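Local atomic coordinates of listeriolysin O (Listeria monocytogenes, PDB entry 4CDB), a protein that binds cholesterol-containing host membranes, changes conformation and assembles into oligomeric pores that lyse the cell. Residues Asp76-Thr87 against Gly344-Asn352; Ile211-Asn219 against Leu332-Pro343. All blocks are in the same frame, centred on the assembly; numbering follows the deposited sequence.

Contact 1: residues Asp76-Thr87 against Gly344-Asn352; sequences DIQVVNAISSLT and GVPIAYTTN. With NA (sodium ion), chain J; NA (sodium ion), chain N.
Ile77 and Tyr349 form an antiparallel hydrogen-bonded pair that fastens a very short strand to the strand 345-352: Ile77 N donates to Tyr349 O at 2.7 Å, and Tyr349 N returns a bond to Ile77 O at 3.0 Å. Ala348 CA adds a CA-H...O contact to Ile77 O. Beyond Gln78 the chain leaves the strand; Ser84 O in the 3-10 segment 81-86 and Thr87 O just after it meet Pro346 CG. On one face of the sheet, Ile77 lies over the ring of Tyr349, its CB 3.7 Å from the ring centroid and 13° off the normal, a CH-pi contact. With Tyr349 CG between its backbone N and carbonyl carbon (chi1 65°), the ring lies against the 76-79 side of the pair. Val79 CG2 meets the ring edge at CD1 in plane, 3.6 Å away, and Thr87 CG2 approaches the same CD1 obliquely. In the large antiparallel sheet of this cholesterol-dependent cytolysin, strand 252-260 pairs with 345-353 along its other edge. One water accepts from Val79 N and donates to Ile347 O; others join Tyr349 OH to Gln78 O and Asn81 ND2 to Pro346 O. On the face carrying Ala348, the bent side chain of Gln78 brings OE1 to a sodium ion at 2.9 Å, shared with Phe183 O, Tyr265 OH and a water, and Lys214 donates to the same oxygen. Ser85 O binds a second sodium ion, whose site includes Asn141.

Contact 2: residues Ile211-Asn219 against Leu332-Pro343; sequences ISFKQIYYN and LKKGATFNRETP
Tyr217 and its neighbours on the strand 211-219 face an irregular loop, 332-343, which runs past them without strand pairing and includes a type II turn from Lys333 to Ala336. The ring of Tyr217 is packed against Phe338: CB of Phe338 lies over one face, 3.5 Å from Tyr217 CG, while the two ring planes are inclined at 37°. Tyr218 instead turns its edge toward the face of Phe338, centroids 5.7 Å apart and planes at 70°, so the three rings form an aromatic cluster. At the far end of the Tyr217 ring, OH lies 3.0 Å from Gly335 O, which approaches the ring edge in plane. Gln215 runs out extended beyond CG and packs its amide on the Gly335-Ala336 peptide without hydrogen bonding to it, CD 3.4 Å from Gly335 O; its OE1 accepts a hydrogen bond from Arg262. Nearer the start of the segment, Leu332 CD1 sits over one face of the Phe213 ring, offset toward its rim, in a CH-pi contact 3.9 Å from the centroid. Tyr217 and Tyr218 form a classic beta bulge opposite Tyr260 of strand 252-260, which puts both side chains toward the loop, while strand 207-222 itself pairs with 114-118, 165-172, 252-260 and 262-270.

Overall arrangement
Both contacts reach the same large antiparallel sheet and are partly buried, with centres about 15 Å apart. Contact 1 adds a short strand to the sheet by backbone bonding; waters link its segments, and the sodium ions bind beside it on 76-87. Contact 2 lays an irregular loop against a strand that already has strand partners, and relies on aromatic side chains and an amide. The loop 332-343 leads directly into 344-352, so one run of chain serves both. They also touch: Lys214, on strand 211-219, reaches Gln78 of contact 1, probably with a hydrogen bond, while Ile347 O meets Lys214 CE and Ile347 CD1 meets Gln215 O and Ile216 CG1.

Contact 1: residues Asp76-Thr87 against Gly344-Asn352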
loop_
_atom_site.group_PDB
_atom_site.type_symbol
_atom_site.label_atom_id
_atom_site.label_comp_id
_atom_site.label_asym_id
_atom_site.label_seq_id
_atom_site.Cartn_x
_atom_site.Cartn_y
_atom_site.Cartn_z
ATOM N N ASP A 76 3.757 10.043 12.950
ATOM C CA ASP A 76 2.688 10.805 12.314
ATOM C C ASP A 76 1.333 10.137 12.518
ATOM O O ASP A 76 1.098 9.032 12.028
ATOM C CB ASP A 76 2.955 10.957 10.816
ATOM C CG ASP A 76 4.235 11.710 10.527
ATOM O OD1 ASP A 76 4.470 12.757 11.167
ATOM O OD2 ASP A 76 5.008 11.252 9.660
ATOM N N ILE A 77 0.438 10.815 13.230
ATOM C CA ILE A 77 -0.905 10.294 13.454
ATOM C C ILE A 77 -1.790 10.656 12.268
ATOM O O ILE A 77 -1.804 11.806 11.828
ATOM C CB ILE A 77 -1.541 10.880 14.730
ATOM C CG1 ILE A 77 -0.507 10.976 15.855
ATOM C CG2 ILE A 77 -2.762 10.059 15.146
ATOM C CD1 ILE A 77 0.051 9.646 16.299
ATOM N N GLN A 78 -2.527 9.674 11.759
ATOM C CA GLN A 78 -3.429 9.887 10.631
ATOM C C GLN A 78 -4.731 10.555 11.071
ATOM O O GLN A 78 -5.114 10.479 12.239
ATOM C CB GLN A 78 -3.723 8.558 9.930
ATOM C CG GLN A 78 -2.486 7.893 9.350
ATOM C CD GLN A 78 -1.761 8.791 8.371
ATOM O OE1 GLN A 78 -2.335 9.222 7.372
ATOM N NE2 GLN A 78 -0.502 9.098 8.666
ATOM N N VAL A 79 -5.407 11.208 10.131
ATOM C CA VAL A 79 -6.650 11.906 10.432
ATOM C C VAL A 79 -7.830 11.294 9.683
ATOM O O VAL A 79 -7.774 11.122 8.464
ATOM C CB VAL A 79 -6.559 13.402 10.053
ATOM C CG1 VAL A 79 -7.892 14.086 10.289
ATOM C CG2 VAL A 79 -5.454 14.096 10.837
ATOM N N VAL A 80 -8.894 10.958 10.408
ATOM C CA VAL A 80 -10.136 10.547 9.766
ATOM C C VAL A 80 -10.840 11.801 9.258
ATOM O O VAL A 80 -11.248 12.650 10.048
ATOM C CB VAL A 80 -11.051 9.775 10.734
ATOM C CG1 VAL A 80 -12.374 9.429 10.060
ATOM C CG2 VAL A 80 -10.354 8.516 11.227
ATOM N N ASN A 81 -10.968 11.911 7.938
ATOM C CA ASN A 81 -11.422 13.144 7.293
ATOM C C ASN A 81 -12.749 13.697 7.810
ATOM O O ASN A 81 -12.918 14.911 7.932
ATOM C CB ASN A 81 -11.483 12.963 5.775
ATOM C CG ASN A 81 -12.063 14.173 5.070
ATOM O OD1 ASN A 81 -13.218 14.162 4.644
ATOM N ND2 ASN A 81 -11.264 15.225 4.946
ATOM N N ALA A 82 -13.682 12.803 8.116
ATOM C CA ALA A 82 -14.992 13.208 8.611
ATOM C C ALA A 82 -14.914 13.981 9.928
ATOM O O ALA A 82 -15.752 14.838 10.197
ATOM C CB ALA A 82 -15.893 11.995 8.761
ATOM N N ILE A 83 -13.907 13.677 10.742
ATOM C CA ILE A 83 -13.742 14.347 12.029
ATOM C C ILE A 83 -12.444 15.150 12.089
ATOM O O ILE A 83 -11.863 15.332 13.159
ATOM C CB ILE A 83 -13.787 13.344 13.199
ATOM C CG1 ILE A 83 -12.697 12.281 13.045
ATOM C CG2 ILE A 83 -15.153 12.681 13.277
ATOM C CD1 ILE A 83 -12.580 11.343 14.236
ATOM N N SER A 84 -12.001 15.635 10.933
ATOM C CA SER A 84 -10.752 16.386 10.836
ATOM C C SER A 84 -10.795 17.692 11.624
ATOM O O SER A 84 -9.766 18.178 12.089
ATOM C CB SER A 84 -10.417 16.681 9.373
ATOM O OG SER A 84 -11.371 17.561 8.806
ATOM N N SER A 85 -11.991 18.252 11.774
ATOM C CA SER A 85 -12.172 19.518 12.482
ATOM C C SER A 85 -11.833 19.409 13.967
ATOM O O SER A 85 -11.595 20.415 14.634
ATOM C CB SER A 85 -13.603 20.028 12.305
ATOM O OG SER A 85 -14.542 19.053 12.722
ATOM N N LEU A 86 -11.812 18.185 14.483
ATOM C CA LEU A 86 -11.454 17.952 15.878
ATOM C C LEU A 86 -9.940 18.029 16.066
ATOM O O LEU A 86 -9.445 18.172 17.187
ATOM C CB LEU A 86 -11.982 16.594 16.349
ATOM C CG LEU A 86 -13.483 16.356 16.169
ATOM C CD1 LEU A 86 -13.891 15.036 16.798
ATOM C CD2 LEU A 86 -14.290 17.501 16.758
ATOM N N THR A 87 -9.211 17.945 14.958
ATOM C CA THR A 87 -7.754 17.998 14.987
ATOM C C THR A 87 -7.252 19.425 14.785
ATOM O O THR A 87 -7.412 20.000 13.707
ATOM C CB THR A 87 -7.149 17.100 13.897
ATOM O OG1 THR A 87 -7.496 15.732 14.154
ATOM C CG2 THR A 87 -5.637 17.242 13.866
ATOM N N GLY A 344 -6.322 23.619 2.019
ATOM C CA GLY A 344 -5.953 22.340 2.597
ATOM C C GLY A 344 -6.645 22.050 3.915
ATOM O O GLY A 344 -7.091 22.962 4.613
ATOM N N VAL A 345 -6.729 20.768 4.253
ATOM C CA VAL A 345 -7.372 20.332 5.483
ATOM C C VAL A 345 -6.353 19.567 6.317
ATOM O O VAL A 345 -5.326 19.138 5.788
ATOM C CB VAL A 345 -8.582 19.421 5.178
ATOM C CG1 VAL A 345 -9.598 20.158 4.318
ATOM C CG2 VAL A 345 -8.126 18.139 4.493
ATOM N N PRO A 346 -6.614 19.407 7.628
ATOM C CA PRO A 346 -5.716 18.567 8.430
ATOM C C PRO A 346 -5.676 17.132 7.900
ATOM O O PRO A 346 -6.726 16.517 7.689
ATOM C CB PRO A 346 -6.355 18.602 9.823
ATOM C CG PRO A 346 -7.126 19.889 9.850
ATOM C CD PRO A 346 -7.654 20.050 8.454
ATOM N N ILE A 347 -4.474 16.612 7.674
ATOM C CA ILE A 347 -4.319 15.269 7.127
ATOM C C ILE A 347 -3.341 14.420 7.935
ATOM O O ILE A 347 -3.273 13.202 7.763
ATOM C CB ILE A 347 -3.880 15.308 5.646
ATOM C CG1 ILE A 347 -2.654 16.207 5.470
ATOM C CG2 ILE A 347 -5.022 15.788 4.762
ATOM C CD1 ILE A 347 -2.217 16.360 4.022
ATOM N N ALA A 348 -2.588 15.070 8.816
ATOM C CA ALA A 348 -1.648 14.381 9.694
ATOM C C ALA A 348 -1.255 15.287 10.851
ATOM O O ALA A 348 -1.307 16.510 10.732
ATOM C CB ALA A 348 -0.413 13.955 8.922
ATOM N N TYR A 349 -0.860 14.684 11.967
ATOM C CA TYR A 349 -0.394 15.455 13.112
ATOM C C TYR A 349 0.523 14.660 14.033
ATOM O O TYR A 349 0.514 13.429 14.027
ATOM C CB TYR A 349 -1.574 16.044 13.894
ATOM C CG TYR A 349 -2.493 15.032 14.551
ATOM C CD1 TYR A 349 -3.511 14.423 13.833
ATOM C CD2 TYR A 349 -2.358 14.709 15.896
ATOM C CE1 TYR A 349 -4.364 13.505 14.430
ATOM C CE2 TYR A 349 -3.202 13.793 16.505
ATOM C CZ TYR A 349 -4.205 13.195 15.766
ATOM O OH TYR A 349 -5.050 12.284 16.360
ATOM N N THR A 350 1.322 15.377 14.816
ATOM C CA THR A 350 2.221 14.751 15.775
ATOM C C THR A 350 1.779 15.098 17.192
ATOM O O THR A 350 1.176 16.151 17.420
ATOM C CB THR A 350 3.674 15.218 15.572
ATOM O OG1 THR A 350 3.782 16.602 15.922
ATOM C CG2 THR A 350 4.101 15.029 14.121
ATOM N N THR A 351 2.078 14.218 18.141
ATOM C CA THR A 351 1.708 14.451 19.531
ATOM C C THR A 351 2.912 14.342 20.463
ATOM O O THR A 351 3.797 13.511 20.256
ATOM C CB THR A 351 0.619 13.467 19.998
ATOM O OG1 THR A 351 1.000 12.132 19.645
ATOM C CG2 THR A 351 -0.708 13.795 19.341
ATOM N N ASN A 352 2.937 15.191 21.486
ATOM C CA ASN A 352 3.977 15.142 22.508
ATOM C C ASN A 352 3.362 14.893 23.875
ATOM O O ASN A 352 2.324 15.469 24.204
ATOM C CB ASN A 352 4.768 16.452 22.547
ATOM C CG ASN A 352 5.617 16.668 21.309
ATOM O OD1 ASN A 352 5.473 15.966 20.309
ATOM N ND2 ASN A 352 6.506 17.652 21.371
HETATM NA NA NA J . -10.235 22.299 13.516
HETATM NA NA NA N . -3.616 6.888 6.126
HETATM O O HOH W 1 -6.572 10.970 14.496
HETATM O O HOH W 2 -4.439 10.836 7.213
HETATM O O HOH W 3 -8.492 14.468 6.495
HETATM O O HOH W 4 -1.188 7.410 5.453
#

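Contact 2: residues Ile211-Asn219 against Leu332-Pro343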
loop_
_atom_site.group_PDB
_atom_site.type_symbol
_atom_site.label_atom_id
_atom_site.label_comp_id
_atom_site.label_asym_id
_atom_site.label_seq_id
_atom_site.Cartn_x
_atom_site.Cartn_y
_atom_site.Cartn_z
ATOM N N ILE A 211 -2.531 2.989 -1.989
ATOM C CA ILE A 211 -1.590 4.101 -1.992
ATOM C C ILE A 211 -2.125 5.291 -1.195
ATOM O O ILE A 211 -3.291 5.665 -1.330
ATOM C CB ILE A 211 -1.282 4.560 -3.435
ATOM C CG1 ILE A 211 -0.686 3.411 -4.248
ATOM C CG2 ILE A 211 -0.346 5.756 -3.437
ATOM C CD1 ILE A 211 -0.401 3.774 -5.685
ATOM N N SER A 212 -1.269 5.873 -0.359
ATOM C CA SER A 212 -1.594 7.105 0.350
ATOM C C SER A 212 -0.703 8.232 -0.172
ATOM O O SER A 212 0.519 8.183 -0.025
ATOM C CB SER A 212 -1.398 6.923 1.855
ATOM O OG SER A 212 -1.824 8.069 2.571
ATOM N N PHE A 213 -1.313 9.240 -0.786
ATOM C CA PHE A 213 -0.562 10.336 -1.392
ATOM C C PHE A 213 -0.894 11.670 -0.716
ATOM O O PHE A 213 -1.965 12.238 -0.933
ATOM C CB PHE A 213 -0.847 10.400 -2.897
ATOM C CG PHE A 213 -0.019 11.417 -3.636
ATOM C CD1 PHE A 213 1.343 11.223 -3.820
ATOM C CD2 PHE A 213 -0.606 12.555 -4.166
ATOM C CE1 PHE A 213 2.106 12.156 -4.507
ATOM C CE2 PHE A 213 0.151 13.491 -4.856
ATOM C CZ PHE A 213 1.508 13.291 -5.026
ATOM N N LYS A 214 0.026 12.160 0.110
ATOM C CA LYS A 214 -0.185 13.417 0.820
ATOM C C LYS A 214 0.566 14.574 0.176
ATOM O O LYS A 214 1.766 14.479 -0.093
ATOM C CB LYS A 214 0.229 13.296 2.291
ATOM C CG LYS A 214 -0.652 12.394 3.145
ATOM C CD LYS A 214 -0.307 12.543 4.625
ATOM C CE LYS A 214 -1.166 11.644 5.502
ATOM N NZ LYS A 214 -0.885 10.201 5.266
ATOM N N GLN A 215 -0.152 15.665 -0.065
ATOM C CA GLN A 215 0.458 16.917 -0.488
ATOM C C GLN A 215 0.294 17.955 0.621
ATOM O O GLN A 215 -0.778 18.537 0.794
ATOM C CB GLN A 215 -0.163 17.403 -1.801
ATOM C CG GLN A 215 0.188 16.531 -3.000
ATOM C CD GLN A 215 -0.721 16.769 -4.189
ATOM O OE1 GLN A 215 -1.914 17.019 -4.032
ATOM N NE2 GLN A 215 -0.156 16.695 -5.391
ATOM N N ILE A 216 1.362 18.165 1.384
ATOM C CA ILE A 216 1.318 19.058 2.535
ATOM C C ILE A 216 1.739 20.473 2.148
ATOM O O ILE A 216 2.866 20.696 1.707
ATOM C CB ILE A 216 2.223 18.546 3.671
ATOM C CG1 ILE A 216 1.878 17.094 4.008
ATOM C CG2 ILE A 216 2.107 19.444 4.899
ATOM C CD1 ILE A 216 2.877 16.420 4.929
ATOM N N TYR A 217 0.827 21.426 2.323
ATOM C CA TYR A 217 1.082 22.811 1.952
ATOM C C TYR A 217 1.823 23.561 3.054
ATOM O O TYR A 217 2.673 24.410 2.778
ATOM C CB TYR A 217 -0.232 23.520 1.623
ATOM C CG TYR A 217 -1.006 22.874 0.497
ATOM C CD1 TYR A 217 -0.348 22.243 -0.550
ATOM C CD2 TYR A 217 -2.396 22.888 0.484
ATOM C CE1 TYR A 217 -1.050 21.649 -1.582
ATOM C CE2 TYR A 217 -3.107 22.296 -0.545
ATOM C CZ TYR A 217 -2.429 21.677 -1.574
ATOM O OH TYR A 217 -3.133 21.085 -2.598
ATOM N N TYR A 218 1.492 23.246 4.303
ATOM C CA TYR A 218 2.143 23.874 5.446
ATOM C C TYR A 218 1.896 23.108 6.741
ATOM O O TYR A 218 0.945 22.330 6.847
ATOM C CB TYR A 218 1.692 25.332 5.601
ATOM C CG TYR A 218 0.194 25.517 5.716
ATOM C CD1 TYR A 218 -0.434 25.505 6.954
ATOM C CD2 TYR A 218 -0.590 25.713 4.587
ATOM C CE1 TYR A 218 -1.801 25.677 7.065
ATOM C CE2 TYR A 218 -1.957 25.886 4.687
ATOM C CZ TYR A 218 -2.558 25.867 5.927
ATOM O OH TYR A 218 -3.919 26.039 6.028
ATOM N N ASN A 219 2.773 23.333 7.715
ATOM C CA ASN A 219 2.607 22.790 9.055
ATOM C C ASN A 219 2.486 23.910 10.076
ATOM O O ASN A 219 3.212 24.906 10.010
ATOM C CB ASN A 219 3.784 21.883 9.421
ATOM C CG ASN A 219 3.861 20.649 8.550
ATOM O OD1 ASN A 219 3.334 19.594 8.902
ATOM N ND2 ASN A 219 4.520 20.773 7.404
ATOM N N LEU A 332 -3.176 12.877 -9.872
ATOM C CA LEU A 332 -1.938 13.095 -9.132
ATOM C C LEU A 332 -1.244 14.387 -9.558
ATOM O O LEU A 332 -0.399 14.916 -8.834
ATOM C CB LEU A 332 -0.986 11.905 -9.309
ATOM C CG LEU A 332 -1.288 10.584 -8.586
ATOM C CD1 LEU A 332 -1.521 10.819 -7.102
ATOM C CD2 LEU A 332 -2.466 9.841 -9.205
ATOM N N LYS A 333 -1.603 14.890 -10.734
ATOM C CA LYS A 333 -1.031 16.125 -11.260
ATOM C C LYS A 333 -1.479 17.342 -10.454
ATOM O O LYS A 333 -0.657 18.153 -10.027
ATOM C CB LYS A 333 -1.432 16.305 -12.726
ATOM C CG LYS A 333 -0.918 17.580 -13.369
ATOM C CD LYS A 333 -1.738 17.938 -14.600
ATOM C CE LYS A 333 -1.824 16.772 -15.574
ATOM N NZ LYS A 333 -2.700 17.081 -16.739
ATOM N N LYS A 334 -2.788 17.457 -10.247
ATOM C CA LYS A 334 -3.381 18.608 -9.568
ATOM C C LYS A 334 -3.042 18.666 -8.076
ATOM O O LYS A 334 -2.963 17.636 -7.406
ATOM C CB LYS A 334 -4.904 18.598 -9.764
ATOM C CG LYS A 334 -5.653 19.735 -9.078
ATOM C CD LYS A 334 -7.156 19.645 -9.327
ATOM C CE LYS A 334 -7.754 18.372 -8.742
ATOM N NZ LYS A 334 -7.711 18.356 -7.252
ATOM N N GLY A 335 -2.832 19.874 -7.563
ATOM C CA GLY A 335 -2.647 20.071 -6.138
ATOM C C GLY A 335 -1.204 20.076 -5.675
ATOM O O GLY A 335 -0.934 20.149 -4.476
ATOM N N ALA A 336 -0.273 20.006 -6.621
ATOM C CA ALA A 336 1.150 19.991 -6.293
ATOM C C ALA A 336 1.618 21.334 -5.742
ATOM O O ALA A 336 2.636 21.412 -5.054
ATOM C CB ALA A 336 1.971 19.605 -7.511
ATOM N N THR A 337 0.871 22.389 -6.053
ATOM C CA THR A 337 1.206 23.732 -5.587
ATOM C C THR A 337 0.061 24.374 -4.797
ATOM O O THR A 337 -1.073 24.452 -5.272
ATOM C CB THR A 337 1.622 24.648 -6.760
ATOM O OG1 THR A 337 2.872 24.199 -7.298
ATOM C CG2 THR A 337 1.769 26.087 -6.294
ATOM N N PHE A 338 0.373 24.827 -3.588
ATOM C CA PHE A 338 -0.600 25.478 -2.716
ATOM C C PHE A 338 -1.090 26.809 -3.283
ATOM O O PHE A 338 -0.305 27.600 -3.808
ATOM C CB PHE A 338 0.015 25.688 -1.328
ATOM C CG PHE A 338 -0.774 26.606 -0.435
ATOM C CD1 PHE A 338 -2.045 26.262 -0.001
ATOM C CD2 PHE A 338 -0.229 27.805 -0.005
ATOM C CE1 PHE A 338 -2.763 27.106 0.830
ATOM C CE2 PHE A 338 -0.940 28.653 0.826
ATOM C CZ PHE A 338 -2.208 28.302 1.244
ATOM N N ASN A 339 -2.396 27.045 -3.183
ATOM C CA ASN A 339 -2.968 28.334 -3.562
ATOM C C ASN A 339 -4.128 28.739 -2.653
ATOM O O ASN A 339 -4.645 27.921 -1.892
ATOM C CB ASN A 339 -3.395 28.336 -5.034
ATOM C CG ASN A 339 -4.784 27.769 -5.244
ATOM O OD1 ASN A 339 -5.780 28.487 -5.152
ATOM N ND2 ASN A 339 -4.858 26.475 -5.537
ATOM N N ARG A 340 -4.531 30.004 -2.748
ATOM C CA ARG A 340 -5.519 30.593 -1.842
ATOM C C ARG A 340 -6.873 29.883 -1.858
ATOM O O ARG A 340 -7.522 29.747 -0.821
ATOM C CB ARG A 340 -5.714 32.077 -2.166
ATOM C CG ARG A 340 -6.434 32.870 -1.083
ATOM C CD ARG A 340 -6.754 34.281 -1.559
ATOM N NE ARG A 340 -7.115 35.170 -0.457
ATOM C CZ ARG A 340 -6.351 36.165 -0.017
ATOM N NH1 ARG A 340 -5.179 36.409 -0.590
ATOM N NH2 ARG A 340 -6.760 36.922 0.992
ATOM N N GLU A 341 -7.296 29.439 -3.038
ATOM C CA GLU A 341 -8.601 28.801 -3.196
ATOM C C GLU A 341 -8.677 27.438 -2.510
ATOM O O GLU A 341 -9.698 27.090 -1.917
ATOM C CB GLU A 341 -8.960 28.672 -4.679
ATOM C CG GLU A 341 -9.521 29.945 -5.302
ATOM C CD GLU A 341 -8.577 31.129 -5.189
ATOM O OE1 GLU A 341 -7.384 30.979 -5.524
ATOM O OE2 GLU A 341 -9.034 32.213 -4.766
ATOM N N THR A 342 -7.595 26.670 -2.597
ATOM C CA THR A 342 -7.518 25.379 -1.922
ATOM C C THR A 342 -6.492 25.429 -0.790
ATOM O O THR A 342 -5.310 25.159 -1.002
ATOM C CB THR A 342 -7.164 24.244 -2.903
ATOM O OG1 THR A 342 -5.857 24.464 -3.446
ATOM C CG2 THR A 342 -8.176 24.194 -4.039
ATOM N N PRO A 343 -6.951 25.775 0.424
ATOM C CA PRO A 343 -6.067 26.002 1.572
ATOM C C PRO A 343 -5.605 24.715 2.244
ATOM O O PRO A 343 -4.607 24.734 2.967
ATOM C CB PRO A 343 -6.942 26.814 2.543
ATOM C CG PRO A 343 -8.305 26.947 1.881
ATOM C CD PRO A 343 -8.365 25.931 0.791
HETATM O O HOH W 5 -5.468 21.388 -3.219
#